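Local coordinates for protein short chain dehydrogenase (Leptospira borgpetersenii serovar Hardjo-bovis, PDB 6UH2) that binds NAD+ and probably acts as an oxidoreductase on CH-OH groups, as a member of the short-chain dehydrogenase/reductase family, at residues I180-F183 / T184-L187. Numbering follows the deposited sequence.
Sequences IIHF and TKYL
With chi1 at -61°, Thr184 sets its hydroxyl anti to its own carbonyl carbon and turns it back down the helix toward Ile180, while Phe183 sends its ring forward along the helix to Leu187. Thr184 OG1 donates to Ile180 O at 2.8 Å, and Thr184 N grips the same oxygen from the opposite face of the carbonyl plane at 2.9 Å. Threonine suits this buried spot because its hydroxyl finds an acceptor within its own helix; Asn147 also hydrogen-bonds to it. Leu187 lies beside the Phe183 side chain, pointing the same way, with CD2 4.0 Å from Phe183 CZ and CB over one face of the ring. These pairs are i to i+4 contacts of helix 171-191, the helix of the Rossmann-type fold that carries the NAD-binding Tyr173 and Lys177. The flat ring and branched leucine suit the side that, with Ile180 and Thr184, packs on helix 111-139 and on strands 144-148 and 197-203. On another flank, Lys185 folds back alongside Ile181, bent at its last torsion (chi4 58°), which leaves NZ 3.6 Å from Ile181 CG2. Lysine fits here because its aliphatic chain can lie along isoleucine and cross His182 at roughly a right angle, while its ammonium reaches water. One water accepts from Lys185 NZ at 2.8 Å and donates to Ile181 O, whose bond from Lys185 N is weak.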
loop_
_atom_site.group_PDB
_atom_site.type_symbol
_atom_site.label_atom_id
_atom_site.label_comp_id
_atom_site.label_asym_id
_atom_site.label_seq_id
_atom_site.Cartn_x
_atom_site.Cartn_y
_atom_site.Cartn_z
ATOM N N ILE B 180 -8.716 -1.660 -15.635
ATOM C CA ILE B 180 -7.300 -1.421 -15.341
ATOM C C ILE B 180 -6.891 -2.150 -14.072
ATOM O O ILE B 180 -5.788 -2.710 -13.983
ATOM C CB ILE B 180 -7.032 0.095 -15.232
ATOM C CG1 ILE B 180 -7.061 0.744 -16.617
ATOM C CG2 ILE B 180 -5.679 0.392 -14.534
ATOM C CD1 ILE B 180 -7.311 2.245 -16.561
ATOM N N ILE B 181 -7.751 -2.122 -13.055
ATOM C CA ILE B 181 -7.466 -2.875 -11.837
ATOM C C ILE B 181 -7.299 -4.358 -12.157
ATOM O O ILE B 181 -6.393 -5.022 -11.634
ATOM C CB ILE B 181 -8.569 -2.619 -10.796
ATOM C CG1 ILE B 181 -8.480 -1.169 -10.296
ATOM C CG2 ILE B 181 -8.454 -3.588 -9.630
ATOM C CD1 ILE B 181 -9.704 -0.728 -9.487
ATOM N N HIS B 182 -8.144 -4.901 -13.034
ATOM C CA HIS B 182 -8.039 -6.333 -13.301
ATOM C C HIS B 182 -6.894 -6.625 -14.262
ATOM O O HIS B 182 -6.261 -7.681 -14.162
ATOM C CB HIS B 182 -9.368 -6.883 -13.841
ATOM C CG HIS B 182 -9.556 -8.346 -13.581
ATOM N ND1 HIS B 182 -9.411 -8.899 -12.328
ATOM C CD2 HIS B 182 -9.869 -9.371 -14.412
ATOM C CE1 HIS B 182 -9.616 -10.204 -12.396
ATOM N NE2 HIS B 182 -9.903 -10.516 -13.648
ATOM N N PHE B 183 -6.600 -5.693 -15.171
ATOM C CA PHE B 183 -5.410 -5.817 -16.021
ATOM C C PHE B 183 -4.139 -5.871 -15.182
ATOM O O PHE B 183 -3.191 -6.593 -15.512
ATOM C CB PHE B 183 -5.344 -4.638 -16.993
ATOM C CG PHE B 183 -4.122 -4.641 -17.871
ATOM C CD1 PHE B 183 -3.953 -5.620 -18.839
ATOM C CD2 PHE B 183 -3.146 -3.668 -17.732
ATOM C CE1 PHE B 183 -2.814 -5.639 -19.652
ATOM C CE2 PHE B 183 -2.018 -3.668 -18.549
ATOM C CZ PHE B 183 -1.853 -4.647 -19.511
ATOM N N THR B 184 -4.108 -5.105 -14.096
ATOM C CA THR B 184 -2.973 -5.133 -13.180
ATOM C C THR B 184 -2.728 -6.536 -12.647
ATOM O O THR B 184 -1.584 -7.015 -12.619
ATOM C CB THR B 184 -3.236 -4.165 -12.035
ATOM O OG1 THR B 184 -3.382 -2.841 -12.559
ATOM C CG2 THR B 184 -2.106 -4.206 -11.026
ATOM N N LYS B 185 -3.795 -7.206 -12.199
ATOM C CA LYS B 185 -3.671 -8.585 -11.734
ATOM C C LYS B 185 -3.256 -9.508 -12.866
ATOM O O LYS B 185 -2.414 -10.394 -12.680
ATOM C CB LYS B 185 -4.996 -9.068 -11.129
ATOM C CG LYS B 185 -5.529 -8.199 -9.984
ATOM C CD LYS B 185 -6.875 -8.734 -9.475
ATOM C CE LYS B 185 -7.253 -8.142 -8.124
ATOM N NZ LYS B 185 -7.324 -6.671 -8.182
ATOM N N TYR B 186 -3.850 -9.331 -14.047
ATOM C CA TYR B 186 -3.513 -10.196 -15.173
ATOM C C TYR B 186 -2.035 -10.095 -15.527
ATOM O O TYR B 186 -1.339 -11.115 -15.675
ATOM C CB TYR B 186 -4.356 -9.825 -16.385
ATOM C CG TYR B 186 -4.085 -10.700 -17.593
ATOM C CD1 TYR B 186 -3.034 -10.406 -18.476
ATOM C CD2 TYR B 186 -4.874 -11.813 -17.853
ATOM C CE1 TYR B 186 -2.788 -11.201 -19.591
ATOM C CE2 TYR B 186 -4.642 -12.612 -18.974
ATOM C CZ TYR B 186 -3.598 -12.302 -19.835
ATOM O OH TYR B 186 -3.361 -13.092 -20.939
ATOM N N LEU B 187 -1.549 -8.866 -15.713
ATOM C CA LEU B 187 -0.177 -8.694 -16.159
ATOM C C LEU B 187 0.805 -9.040 -15.049
ATOM O O LEU B 187 1.901 -9.544 -15.329
ATOM C CB LEU B 187 0.042 -7.265 -16.648
ATOM C CG LEU B 187 1.394 -7.082 -17.345
ATOM C CD1 LEU B 187 1.472 -8.005 -18.569
ATOM C CD2 LEU B 187 1.588 -5.636 -17.722
HETATM O O HOH W 1 -5.238 -4.986 -8.898
HETATM O O HOH W 2 -9.840 -7.058 -10.192
#